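Local structure of uncharacterized conserved protein (Staphylococcus epidermidis, 3FRM) at residues L100-I105 with V241-K246; P48-W53 with D83-E88; L133-A138 with V176-I181; V119-V124 with L167-N172. The protein is of unknown function, but carries a GNAT-type acetyltransferase domain and may therefore transfer an acyl group from a coenzyme A thioester. One frame throughout, in Å; residues are numbered along the deposited sequence.

Contact 1: L100-I105 with V241-K246; sequences LELYVI and VYQGFK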
loop_
_atom_site.group_PDB
_atom_site.type_symbol
_atom_site.label_atom_id
_atom_site.label_comp_id
_atom_site.label_asym_id
_atom_site.label_seq_id
_atom_site.Cartn_x
_atom_site.Cartn_y
_atom_site.Cartn_z
ATOM N N LEU A 100 -6.612 0.917 8.864
ATOM C CA LEU A 100 -6.474 -0.541 8.859
ATOM C C LEU A 100 -7.394 -1.012 7.791
ATOM O O LEU A 100 -8.472 -0.452 7.638
ATOM C CB LEU A 100 -6.948 -1.131 10.172
ATOM C CG LEU A 100 -6.027 -1.268 11.393
ATOM C CD1 LEU A 100 -4.563 -0.728 11.237
ATOM C CD2 LEU A 100 -6.743 -0.662 12.609
ATOM N N GLU A 101 -6.981 -2.041 7.064
ATOM C CA GLU A 101 -7.786 -2.648 5.997
ATOM C C GLU A 101 -7.986 -4.128 6.268
ATOM O O GLU A 101 -6.999 -4.862 6.537
ATOM C CB GLU A 101 -7.051 -2.545 4.681
ATOM C CG GLU A 101 -7.179 -1.201 4.054
ATOM C CD GLU A 101 -6.166 -0.939 2.934
ATOM O OE1 GLU A 101 -6.306 0.126 2.270
ATOM O OE2 GLU A 101 -5.252 -1.784 2.700
ATOM N N LEU A 102 -9.241 -4.560 6.228
ATOM C CA LEU A 102 -9.533 -5.963 6.397
ATOM C C LEU A 102 -9.538 -6.704 5.039
ATOM O O LEU A 102 -10.308 -6.338 4.137
ATOM C CB LEU A 102 -10.885 -6.143 7.083
ATOM C CG LEU A 102 -11.357 -7.600 7.245
ATOM C CD1 LEU A 102 -10.507 -8.353 8.316
ATOM C CD2 LEU A 102 -12.867 -7.636 7.635
ATOM N N TYR A 103 -8.671 -7.717 4.901
ATOM C CA TYR A 103 -8.656 -8.625 3.717
ATOM C C TYR A 103 -9.148 -10.019 4.013
ATOM O O TYR A 103 -8.885 -10.589 5.070
ATOM C CB TYR A 103 -7.260 -8.693 3.067
ATOM C CG TYR A 103 -6.857 -7.364 2.497
ATOM C CD1 TYR A 103 -7.296 -6.960 1.248
ATOM C CD2 TYR A 103 -6.152 -6.443 3.263
ATOM C CE1 TYR A 103 -6.977 -5.717 0.740
ATOM C CE2 TYR A 103 -5.810 -5.199 2.761
ATOM C CZ TYR A 103 -6.215 -4.849 1.492
ATOM O OH TYR A 103 -5.901 -3.594 0.987
ATOM N N VAL A 104 -9.854 -10.594 3.049
ATOM C CA VAL A 104 -10.443 -11.896 3.270
ATOM C C VAL A 104 -10.185 -12.780 2.070
ATOM O O VAL A 104 -10.124 -12.282 0.960
ATOM C CB VAL A 104 -11.959 -11.737 3.528
ATOM C CG1 VAL A 104 -12.728 -11.594 2.206
ATOM C CG2 VAL A 104 -12.501 -12.936 4.236
ATOM N N ILE A 105 -10.046 -14.089 2.285
ATOM C CA ILE A 105 -9.948 -15.035 1.191
ATOM C C ILE A 105 -10.506 -16.419 1.584
ATOM O O ILE A 105 -10.521 -16.762 2.760
ATOM C CB ILE A 105 -8.514 -15.131 0.651
ATOM C CG1 ILE A 105 -8.573 -15.759 -0.762
ATOM C CG2 ILE A 105 -7.644 -15.926 1.613
ATOM C CD1 ILE A 105 -7.235 -15.902 -1.537
ATOM N N VAL A 241 -9.546 -10.553 -1.060
ATOM C CA VAL A 241 -10.532 -9.525 -1.301
ATOM C C VAL A 241 -10.662 -8.527 -0.146
ATOM O O VAL A 241 -10.743 -8.872 1.014
ATOM C CB VAL A 241 -11.912 -10.074 -1.895
ATOM C CG1 VAL A 241 -11.891 -11.584 -2.285
ATOM C CG2 VAL A 241 -13.182 -9.603 -1.072
ATOM N N TYR A 242 -10.565 -7.265 -0.501
ATOM C CA TYR A 242 -10.723 -6.151 0.364
ATOM C C TYR A 242 -12.126 -6.141 0.911
ATOM O O TYR A 242 -13.103 -6.224 0.124
ATOM C CB TYR A 242 -10.509 -4.884 -0.453
ATOM C CG TYR A 242 -10.744 -3.585 0.314
ATOM C CD1 TYR A 242 -9.783 -3.102 1.190
ATOM C CD2 TYR A 242 -11.913 -2.879 0.160
ATOM C CE1 TYR A 242 -9.955 -1.908 1.895
ATOM C CE2 TYR A 242 -12.129 -1.684 0.855
ATOM C CZ TYR A 242 -11.135 -1.202 1.707
ATOM O OH TYR A 242 -11.321 -0.033 2.370
ATOM N N GLN A 243 -12.240 -6.007 2.237
ATOM C CA GLN A 243 -13.545 -6.029 2.905
ATOM C C GLN A 243 -13.755 -5.017 4.047
ATOM O O GLN A 243 -14.389 -5.372 5.051
ATOM C CB GLN A 243 -13.752 -7.416 3.512
ATOM C CG GLN A 243 -15.201 -7.699 3.923
ATOM C CD GLN A 243 -15.629 -9.024 3.410
ATOM O OE1 GLN A 243 -15.494 -9.287 2.217
ATOM N NE2 GLN A 243 -16.135 -9.884 4.294
ATOM N N GLY A 244 -13.184 -3.817 3.943
ATOM C CA GLY A 244 -13.598 -2.725 4.787
ATOM C C GLY A 244 -12.393 -2.108 5.477
ATOM O O GLY A 244 -11.307 -2.655 5.406
ATOM N N PHE A 245 -12.599 -0.961 6.108
ATOM C CA PHE A 245 -11.476 -0.247 6.725
ATOM C C PHE A 245 -11.785 0.225 8.121
ATOM O O PHE A 245 -12.932 0.244 8.515
ATOM C CB PHE A 245 -11.110 0.975 5.863
ATOM C CG PHE A 245 -12.224 1.985 5.736
ATOM C CD1 PHE A 245 -12.274 3.108 6.597
ATOM C CD2 PHE A 245 -13.225 1.803 4.781
ATOM C CE1 PHE A 245 -13.320 4.040 6.500
ATOM C CE2 PHE A 245 -14.270 2.730 4.650
ATOM C CZ PHE A 245 -14.316 3.869 5.518
ATOM N N LYS A 246 -10.751 0.598 8.865
ATOM C CA LYS A 246 -10.904 1.397 10.102
ATOM C C LYS A 246 -9.869 2.487 10.088
ATOM O O LYS A 246 -8.686 2.207 9.812
ATOM C CB LYS A 246 -10.568 0.537 11.322
ATOM C CG LYS A 246 -11.668 -0.356 11.821
ATOM C CD LYS A 246 -11.433 -0.763 13.312
ATOM C CE LYS A 246 -12.651 -1.604 13.714
ATOM N NZ LYS A 246 -12.755 -2.094 15.109
#

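Contact 2: P48-W53 with D83-E88; sequences PTMNQW and DEVLLE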
loop_
_atom_site.group_PDB
_atom_site.type_symbol
_atom_site.label_atom_id
_atom_site.label_comp_id
_atom_site.label_asym_id
_atom_site.label_seq_id
_atom_site.Cartn_x
_atom_site.Cartn_y
_atom_site.Cartn_z
ATOM N N PRO A 48 -17.383 8.940 18.527
ATOM C CA PRO A 48 -17.469 9.983 19.528
ATOM C C PRO A 48 -17.665 11.343 18.855
ATOM O O PRO A 48 -17.156 11.541 17.776
ATOM C CB PRO A 48 -16.086 9.925 20.202
ATOM C CG PRO A 48 -15.163 9.409 19.173
ATOM C CD PRO A 48 -16.014 8.409 18.393
ATOM N N THR A 49 -18.394 12.275 19.455
ATOM C CA THR A 49 -18.234 13.654 19.046
ATOM C C THR A 49 -16.847 14.107 19.499
ATOM O O THR A 49 -16.171 13.464 20.340
ATOM C CB THR A 49 -19.192 14.583 19.751
ATOM O OG1 THR A 49 -18.717 14.827 21.085
ATOM C CG2 THR A 49 -20.571 14.005 19.783
HETATM N N MSE A 50 -16.441 15.237 18.941
HETATM C CA MSE A 50 -15.213 15.894 19.276
HETATM C C MSE A 50 -15.081 16.046 20.765
HETATM O O MSE A 50 -14.036 15.723 21.291
HETATM C CB MSE A 50 -15.144 17.234 18.578
HETATM C CG MSE A 50 -13.747 17.667 18.215
HETATM SE SE MSE A 50 -13.229 19.187 19.301
HETATM C CE MSE A 50 -13.915 20.759 18.362
ATOM N N ASN A 51 -16.140 16.485 21.446
ATOM C CA ASN A 51 -16.129 16.700 22.918
ATOM C C ASN A 51 -15.979 15.426 23.718
ATOM O O ASN A 51 -15.256 15.404 24.682
ATOM C CB ASN A 51 -17.424 17.370 23.374
ATOM C CG ASN A 51 -17.591 18.759 22.807
ATOM O OD1 ASN A 51 -16.632 19.523 22.747
ATOM N ND2 ASN A 51 -18.833 19.117 22.414
ATOM N N GLN A 52 -16.710 14.388 23.308
ATOM C CA GLN A 52 -16.546 13.049 23.829
ATOM C C GLN A 52 -15.092 12.626 23.711
ATOM O O GLN A 52 -14.497 12.179 24.681
ATOM C CB GLN A 52 -17.347 12.057 23.003
ATOM C CG GLN A 52 -18.514 11.415 23.667
ATOM C CD GLN A 52 -18.282 10.856 25.073
ATOM O OE1 GLN A 52 -19.247 10.506 25.746
ATOM N NE2 GLN A 52 -17.039 10.756 25.513
ATOM N N TRP A 53 -14.535 12.769 22.510
ATOM C CA TRP A 53 -13.161 12.356 22.249
ATOM C C TRP A 53 -12.162 13.007 23.187
ATOM O O TRP A 53 -11.201 12.349 23.606
ATOM C CB TRP A 53 -12.741 12.540 20.753
ATOM C CG TRP A 53 -11.343 11.986 20.476
ATOM C CD1 TRP A 53 -10.955 10.667 20.562
ATOM C CD2 TRP A 53 -10.154 12.726 20.135
ATOM N NE1 TRP A 53 -9.612 10.549 20.281
ATOM C CE2 TRP A 53 -9.101 11.789 20.009
ATOM C CE3 TRP A 53 -9.888 14.076 19.888
ATOM C CZ2 TRP A 53 -7.782 12.160 19.688
ATOM C CZ3 TRP A 53 -8.588 14.449 19.548
ATOM C CH2 TRP A 53 -7.538 13.474 19.445
ATOM N N ASP A 83 -15.551 12.895 11.235
ATOM C CA ASP A 83 -15.990 14.225 10.855
ATOM C C ASP A 83 -14.797 15.182 10.799
ATOM O O ASP A 83 -13.781 15.004 11.499
ATOM C CB ASP A 83 -17.075 14.757 11.788
ATOM C CG ASP A 83 -17.524 16.145 11.398
ATOM O OD1 ASP A 83 -17.009 17.105 12.015
ATOM O OD2 ASP A 83 -18.343 16.292 10.425
ATOM N N GLU A 84 -14.921 16.181 9.941
ATOM C CA GLU A 84 -13.908 17.194 9.763
ATOM C C GLU A 84 -13.419 17.823 11.085
ATOM O O GLU A 84 -12.212 17.934 11.357
ATOM C CB GLU A 84 -14.443 18.298 8.867
ATOM C CG GLU A 84 -13.345 19.291 8.522
ATOM C CD GLU A 84 -13.882 20.672 8.236
ATOM O OE1 GLU A 84 -14.724 20.800 7.289
ATOM O OE2 GLU A 84 -13.444 21.619 8.955
ATOM N N VAL A 85 -14.373 18.195 11.910
ATOM C CA VAL A 85 -14.084 18.916 13.115
ATOM C C VAL A 85 -13.182 18.093 14.063
ATOM O O VAL A 85 -12.238 18.651 14.721
ATOM C CB VAL A 85 -15.380 19.355 13.759
ATOM C CG1 VAL A 85 -15.089 20.119 15.053
ATOM C CG2 VAL A 85 -16.181 20.226 12.755
ATOM N N LEU A 86 -13.430 16.773 14.073
ATOM C CA LEU A 86 -12.688 15.864 14.914
ATOM C C LEU A 86 -11.323 15.558 14.277
ATOM O O LEU A 86 -10.303 15.450 14.983
ATOM C CB LEU A 86 -13.520 14.605 15.166
ATOM C CG LEU A 86 -12.804 13.415 15.835
ATOM C CD1 LEU A 86 -12.251 13.827 17.146
ATOM C CD2 LEU A 86 -13.712 12.238 16.034
ATOM N N LEU A 87 -11.287 15.398 12.944
ATOM C CA LEU A 87 -10.009 15.244 12.261
ATOM C C LEU A 87 -9.148 16.425 12.640
ATOM O O LEU A 87 -7.979 16.257 12.981
ATOM C CB LEU A 87 -10.153 15.237 10.756
ATOM C CG LEU A 87 -10.544 13.884 10.130
ATOM C CD1 LEU A 87 -10.923 14.096 8.639
ATOM C CD2 LEU A 87 -9.446 12.819 10.307
ATOM N N GLU A 88 -9.742 17.606 12.576
ATOM C CA GLU A 88 -9.019 18.815 12.791
ATOM C C GLU A 88 -8.413 18.822 14.182
ATOM O O GLU A 88 -7.237 19.146 14.347
ATOM C CB GLU A 88 -9.938 20.009 12.593
ATOM C CG GLU A 88 -9.133 21.235 12.358
ATOM C CD GLU A 88 -9.846 22.485 12.843
ATOM O OE1 GLU A 88 -9.279 23.612 12.741
ATOM O OE2 GLU A 88 -11.002 22.341 13.311
#

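Contact 3: L133-A138 with V176-I181; sequences LHVYDA and VGIVDI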
loop_
_atom_site.group_PDB
_atom_site.type_symbol
_atom_site.label_atom_id
_atom_site.label_comp_id
_atom_site.label_asym_id
_atom_site.label_seq_id
_atom_site.Cartn_x
_atom_site.Cartn_y
_atom_site.Cartn_z
ATOM N N LEU A 133 12.683 -15.744 15.316
ATOM C CA LEU A 133 13.054 -14.383 15.745
ATOM C C LEU A 133 14.108 -13.770 14.855
ATOM O O LEU A 133 14.112 -12.564 14.602
ATOM C CB LEU A 133 13.528 -14.394 17.168
ATOM C CG LEU A 133 12.412 -14.769 18.123
ATOM C CD1 LEU A 133 13.083 -14.934 19.499
ATOM C CD2 LEU A 133 11.308 -13.683 18.108
ATOM N N HIS A 134 14.956 -14.629 14.329
ATOM C CA HIS A 134 15.932 -14.203 13.375
ATOM C C HIS A 134 15.320 -13.520 12.158
ATOM O O HIS A 134 15.829 -12.498 11.698
ATOM C CB HIS A 134 16.769 -15.391 12.930
ATOM C CG HIS A 134 17.778 -15.029 11.900
ATOM N ND1 HIS A 134 17.591 -15.285 10.556
ATOM C CD2 HIS A 134 18.954 -14.368 12.005
ATOM C CE1 HIS A 134 18.625 -14.821 9.878
ATOM N NE2 HIS A 134 19.468 -14.262 10.736
ATOM N N VAL A 135 14.235 -14.073 11.631
ATOM C CA VAL A 135 13.593 -13.460 10.485
ATOM C C VAL A 135 12.911 -12.170 10.944
ATOM O O VAL A 135 12.972 -11.106 10.297
ATOM C CB VAL A 135 12.545 -14.405 9.866
ATOM C CG1 VAL A 135 11.742 -13.661 8.750
ATOM C CG2 VAL A 135 13.202 -15.703 9.374
ATOM N N TYR A 136 12.247 -12.296 12.073
ATOM C CA TYR A 136 11.580 -11.193 12.693
ATOM C C TYR A 136 12.473 -9.939 12.766
ATOM O O TYR A 136 12.022 -8.844 12.415
ATOM C CB TYR A 136 11.064 -11.616 14.072
ATOM C CG TYR A 136 10.240 -10.548 14.651
ATOM C CD1 TYR A 136 8.910 -10.340 14.225
ATOM C CD2 TYR A 136 10.792 -9.686 15.581
ATOM C CE1 TYR A 136 8.159 -9.274 14.745
ATOM C CE2 TYR A 136 10.059 -8.656 16.113
ATOM C CZ TYR A 136 8.758 -8.440 15.697
ATOM O OH TYR A 136 8.100 -7.376 16.263
ATOM N N ASP A 137 13.735 -10.154 13.123
ATOM C CA ASP A 137 14.792 -9.133 13.257
ATOM C C ASP A 137 15.049 -8.273 12.055
ATOM O O ASP A 137 15.494 -7.143 12.193
ATOM C CB ASP A 137 16.130 -9.799 13.620
ATOM C CG ASP A 137 16.512 -9.528 15.021
ATOM O OD1 ASP A 137 17.718 -9.323 15.338
ATOM O OD2 ASP A 137 15.563 -9.466 15.832
ATOM N N ALA A 138 14.772 -8.839 10.884
ATOM C CA ALA A 138 14.896 -8.194 9.575
ATOM C C ALA A 138 13.786 -7.249 9.242
ATOM O O ALA A 138 13.956 -6.450 8.343
ATOM C CB ALA A 138 14.963 -9.242 8.506
ATOM N N VAL A 176 13.826 -18.075 6.585
ATOM C CA VAL A 176 13.593 -17.120 5.529
ATOM C C VAL A 176 12.179 -16.427 5.518
ATOM O O VAL A 176 12.028 -15.333 4.985
ATOM C CB VAL A 176 13.919 -17.839 4.225
ATOM C CG1 VAL A 176 12.837 -17.663 3.163
ATOM C CG2 VAL A 176 15.326 -17.473 3.757
ATOM N N GLY A 177 11.174 -17.061 6.126
ATOM C CA GLY A 177 9.771 -16.584 6.121
ATOM C C GLY A 177 9.077 -16.887 7.446
ATOM O O GLY A 177 9.320 -17.930 8.050
ATOM N N ILE A 178 8.217 -15.999 7.923
ATOM C CA ILE A 178 7.456 -16.319 9.135
ATOM C C ILE A 178 5.981 -15.907 9.044
ATOM O O ILE A 178 5.577 -15.080 8.189
ATOM C CB ILE A 178 8.151 -15.758 10.464
ATOM C CG1 ILE A 178 8.232 -14.237 10.409
ATOM C CG2 ILE A 178 9.574 -16.394 10.677
ATOM C CD1 ILE A 178 8.829 -13.605 11.755
ATOM N N VAL A 179 5.144 -16.486 9.898
ATOM C CA VAL A 179 3.794 -15.954 10.000
ATOM C C VAL A 179 3.247 -16.475 11.288
ATOM O O VAL A 179 3.665 -17.534 11.724
ATOM C CB VAL A 179 2.904 -16.382 8.769
ATOM C CG1 VAL A 179 2.799 -17.975 8.624
ATOM C CG2 VAL A 179 1.553 -15.680 8.791
ATOM N N ASP A 180 2.350 -15.704 11.879
ATOM C CA ASP A 180 1.505 -16.089 13.004
ATOM C C ASP A 180 0.096 -16.445 12.536
ATOM O O ASP A 180 -0.436 -15.807 11.642
ATOM C CB ASP A 180 1.331 -14.893 13.902
ATOM C CG ASP A 180 2.591 -14.508 14.552
ATOM O OD1 ASP A 180 2.521 -13.821 15.585
ATOM O OD2 ASP A 180 3.665 -14.926 14.063
ATOM N N ILE A 181 -0.492 -17.450 13.176
ATOM C CA ILE A 181 -1.834 -17.844 12.877
ATOM C C ILE A 181 -2.620 -17.984 14.148
ATOM O O ILE A 181 -2.152 -18.557 15.126
ATOM C CB ILE A 181 -1.942 -19.157 12.012
ATOM C CG1 ILE A 181 -1.048 -20.251 12.554
ATOM C CG2 ILE A 181 -1.539 -18.882 10.587
ATOM C CD1 ILE A 181 0.381 -20.254 11.973
#

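Contact 4: V119-V124 with L167-N172; sequences VDIQLV and LVAYVN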
loop_
_atom_site.group_PDB
_atom_site.type_symbol
_atom_site.label_atom_id
_atom_site.label_comp_id
_atom_site.label_asym_id
_atom_site.label_seq_id
_atom_site.Cartn_x
_atom_site.Cartn_y
_atom_site.Cartn_z
ATOM N N VAL A 119 10.643 -25.660 -0.057
ATOM C CA VAL A 119 10.595 -24.744 1.057
ATOM C C VAL A 119 10.099 -25.576 2.220
ATOM O O VAL A 119 9.005 -26.140 2.192
ATOM C CB VAL A 119 9.564 -23.586 0.825
ATOM C CG1 VAL A 119 9.463 -22.740 2.051
ATOM C CG2 VAL A 119 9.922 -22.729 -0.382
ATOM N N ASP A 120 10.886 -25.657 3.262
ATOM C CA ASP A 120 10.501 -26.526 4.318
ATOM C C ASP A 120 9.864 -25.639 5.378
ATOM O O ASP A 120 10.453 -24.642 5.774
ATOM C CB ASP A 120 11.739 -27.308 4.770
ATOM C CG ASP A 120 11.595 -27.916 6.157
ATOM O OD1 ASP A 120 10.555 -28.582 6.417
ATOM O OD2 ASP A 120 12.560 -27.757 6.976
ATOM N N ILE A 121 8.642 -25.997 5.792
ATOM C CA ILE A 121 7.792 -25.169 6.678
ATOM C C ILE A 121 7.493 -25.905 7.967
ATOM O O ILE A 121 6.925 -26.991 7.941
ATOM C CB ILE A 121 6.438 -24.782 6.024
ATOM C CG1 ILE A 121 6.651 -24.179 4.626
ATOM C CG2 ILE A 121 5.644 -23.812 6.938
ATOM C CD1 ILE A 121 5.353 -23.642 3.894
ATOM N N GLN A 122 7.846 -25.288 9.088
ATOM C CA GLN A 122 7.803 -25.957 10.382
ATOM C C GLN A 122 6.959 -25.153 11.347
ATOM O O GLN A 122 6.990 -23.919 11.316
ATOM C CB GLN A 122 9.234 -26.157 10.950
ATOM C CG GLN A 122 10.158 -27.041 10.092
ATOM C CD GLN A 122 11.646 -27.161 10.614
ATOM O OE1 GLN A 122 12.001 -26.804 11.756
ATOM N NE2 GLN A 122 12.505 -27.643 9.750
ATOM N N LEU A 123 6.209 -25.841 12.207
ATOM C CA LEU A 123 5.631 -25.222 13.416
ATOM C C LEU A 123 6.755 -24.806 14.318
ATOM O O LEU A 123 7.721 -25.545 14.465
ATOM C CB LEU A 123 4.733 -26.206 14.169
ATOM C CG LEU A 123 3.235 -26.076 13.859
ATOM C CD1 LEU A 123 2.883 -26.723 12.494
ATOM C CD2 LEU A 123 2.414 -26.699 14.998
ATOM N N VAL A 124 6.670 -23.642 14.939
ATOM C CA VAL A 124 7.804 -23.243 15.779
ATOM C C VAL A 124 7.748 -23.875 17.166
ATOM O O VAL A 124 6.695 -24.021 17.750
ATOM C CB VAL A 124 8.039 -21.708 15.833
ATOM C CG1 VAL A 124 7.806 -21.103 14.466
ATOM C CG2 VAL A 124 7.164 -21.045 16.869
ATOM N N LEU A 167 4.761 -20.110 12.155
ATOM C CA LEU A 167 5.528 -20.830 11.143
ATOM C C LEU A 167 6.884 -20.208 10.754
ATOM O O LEU A 167 7.003 -19.016 10.718
ATOM C CB LEU A 167 4.650 -21.011 9.921
ATOM C CG LEU A 167 3.410 -21.841 10.256
ATOM C CD1 LEU A 167 2.391 -21.806 9.109
ATOM C CD2 LEU A 167 3.760 -23.274 10.642
ATOM N N VAL A 168 7.893 -21.028 10.472
ATOM C CA VAL A 168 9.149 -20.565 9.898
ATOM C C VAL A 168 9.344 -21.388 8.659
ATOM O O VAL A 168 9.244 -22.625 8.713
ATOM C CB VAL A 168 10.384 -20.858 10.818
ATOM C CG1 VAL A 168 11.703 -20.390 10.174
ATOM C CG2 VAL A 168 10.233 -20.202 12.141
ATOM N N ALA A 169 9.613 -20.706 7.543
ATOM C CA ALA A 169 9.990 -21.374 6.308
ATOM C C ALA A 169 11.505 -21.351 6.152
ATOM O O ALA A 169 12.177 -20.332 6.529
ATOM C CB ALA A 169 9.348 -20.717 5.128
ATOM N N TYR A 170 12.036 -22.459 5.611
ATOM C CA TYR A 170 13.455 -22.566 5.325
ATOM C C TYR A 170 13.662 -22.861 3.875
ATOM O O TYR A 170 12.960 -23.703 3.292
ATOM C CB TYR A 170 14.140 -23.694 6.115
ATOM C CG TYR A 170 14.078 -23.592 7.616
ATOM C CD1 TYR A 170 15.235 -23.323 8.361
ATOM C CD2 TYR A 170 12.874 -23.772 8.303
ATOM C CE1 TYR A 170 15.214 -23.214 9.751
ATOM C CE2 TYR A 170 12.832 -23.659 9.707
ATOM C CZ TYR A 170 14.018 -23.402 10.421
ATOM O OH TYR A 170 13.993 -23.340 11.792
ATOM N N VAL A 171 14.671 -22.193 3.314
ATOM C CA VAL A 171 15.250 -22.572 2.014
ATOM C C VAL A 171 16.702 -22.876 2.299
ATOM O O VAL A 171 17.407 -22.070 2.956
ATOM C CB VAL A 171 15.110 -21.444 0.963
ATOM C CG1 VAL A 171 15.696 -21.883 -0.368
ATOM C CG2 VAL A 171 13.665 -21.100 0.805
ATOM N N ASN A 172 17.137 -24.042 1.805
ATOM C CA ASN A 172 18.440 -24.650 2.107
ATOM C C ASN A 172 18.821 -24.530 3.584
ATOM O O ASN A 172 19.898 -24.007 3.860
ATOM C CB ASN A 172 19.594 -24.025 1.281
ATOM C CG ASN A 172 19.150 -23.454 -0.061
ATOM O OD1 ASN A 172 19.077 -24.164 -1.064
ATOM N ND2 ASN A 172 18.891 -22.157 -0.092
#

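Contact 1: L100-I105 with V241-K246
Tyr242 lays its ring along strand 100-105, and its atoms meet that strand in turn. CB of Tyr242 lies 3.8 Å from CE1 of Tyr103. With CG anti to the backbone N (chi1 176°), the ring runs on past Tyr103 toward Glu101: CD1 of Tyr242 passes CE1 and OH of Tyr103, and CE1 of Tyr242 stops 3.6 Å from CG of Glu101, which comes in at the ring edge. The Glu101 carboxylate stands perpendicular to the ring. Tyr242 turns an edge toward the face of Tyr103 in an offset edge-to-face pair, centroids 5.8 Å apart and planes at 63°. One face of the Tyr242 ring carries the backbone N of Gly244 over its centre.

Beneath, neighbouring antiparallel strands of the large mixed sheet are joined by six backbone hydrogen bonds, with a beta bulge in the pairing; strand 221-225 lies on the other side of 96-105. The register slips by one between Glu101 and Tyr103, so Leu102 O takes the N-H of Gln243 at 2.7 Å while Leu102 N gives to Gly244 O at 2.9 Å. On the other face, CG1 of Val104 touches CG2 of Val241 at 3.9 Å. Arg237 of the second subunit packs on Tyr242.

Contact 2: P48-W53 with D83-E88
Leu86 points its two methyl groups at different partners on segment 48-53. CD1 of Leu86 goes to the indole of Trp53, with CE3 nearest at 3.6 Å and CB, CG and CD2 of the tryptophan all within 3.9 Å; the two side chains cross at about a right angle. CD2 of Leu86 turns instead to the start of the segment, 3.9 Å from Pro48 O. The leucine CG lies anti to its own backbone N (chi1 169°), which carries the branch point across toward helix 50-66.

This is the meeting of two helix N-termini in the N-terminal region, which belongs to an acetyltransferase-clan family. Each has a side-chain cap: Thr49 OG1 accepts from Gln52 N in a nearly straight bond (176°), and Asp83 OD1 accepts from Val85 N, approached from above the carboxylate plane. Met50, a selenomethionine, begins its chain over the backbone of the second helix, CG 3.9 Å from the CA of Leu86. Bends at chi2 and chi3 then swing the terminal CE of Met50 to CG1 of Val85, 3.6 Å away, and these two side chains also cross roughly perpendicularly. The Trp53 ring also makes edge-to-face pairs with Phe74 and Phe95.

Contact 3: L133-A138 with V176-I181
Ile178 holds CG1 between its backbone N and carbonyl carbon (chi1 62°), and from there an extended chi2 of 176° sends CD1 outward to helix 129-136. Val135 answers with CG1 anti to its own N (chi1 173°) and CG2 anti to the carbonyl carbon. The valine and isoleucine meet tip to tip: CB of Val135 is 3.7 Å from CG2 of Ile178, and CG1 of Val135 lies 3.9 Å from CG1 of Ile178. CG2 of Val135 touches CG2 of Ile178 and also sits 3.7 Å from the backbone N of Val176. Farther along the helix, CD1 of Ile178 lodges against Tyr136, 3.7 Å from its N and 3.8 Å from its CB, and reaches the edge of the phenol ring near its plane. No hydrogen bond crosses between the segments; the join is made by apolar packing.

Val176 and Gly177 form a classic beta bulge opposite Ala169, in a strand of the GNAT-like part that runs between 165-171 and 188-195 in the sheet. The helix lies against the face bearing Ile178, where Val168 and Phe139 also touch the isoleucine. Val176, Val179 and Ile181 instead pack on helix 204-216, and Tyr136 packs on helix 145-158.

Contact 4: V119-V124 with L167-N172
Gln122 crosses Tyr170 at about a right angle on one face of the strand pair, its amide CD 3.8 Å from CE2 of the ring and the amide plane turned 27° from the ring plane. The Asp120 carbonyl O comes to the edge of the Tyr170 ring, in its plane, 3.6 Å from CD2. On the opposite face CD2 of Leu167 reaches 3.4 Å from the carbonyl O of Gln122 and also touches CG2 of Ile121 and CD1 of Leu123. Val119 puts CG1 against CB of Ala169 at 3.7 Å, and Val124 crosses Val168 at about a right angle, CG1 to CG2 3.5 Å.

The backbones form an antiparallel ladder of four hydrogen bonds, in which Asp120 pairs with Tyr170 and Gln122 with Val168; strand 120-123 thereby closes one margin of the chain's large sheet, in the GNAT-like part. CA-H...O contacts fill the steps between, such as Ala169 CA to Asp120 O at 3.3 Å.

Farther out, polar bonds hold the amide where it crosses the ring. Gln122, extended beyond CG, gives NE2 to OD2 of Asp120 at 2.8 Å, on the syn side of the carboxylate, while its OE1 takes a bond from Asn128 ND2. The Tyr170 hydroxyl bonds to Asp131 OD1. Tyr132 of helix 129-136 packs on Val124 and Val168, and Tyr211 of helix 204-216 on Leu123 and Leu167.

In the fold
Contact 2 closes first along the chain, at the far end of the molecule, about 47 Å centre to centre from contact 4 and 38 Å from contact 3. Helix 84-92 leads directly into strand 96-105, which contact 1 pairs with the last strand, 241-251; the chain between them holds contacts 3 and 4. Those two have centres about 10 Å apart and touch, because strands 165-171 and 174-183 are neighbours in the sheet; along the chain their segments alternate. Contacts 1 and 4 are strand pairs of one mixed sheet, and contact 3 lays a helix on it. Both halves of the chain belong to acetyltransferase-related families. Contacts 1 and 2 both touch the second subunit.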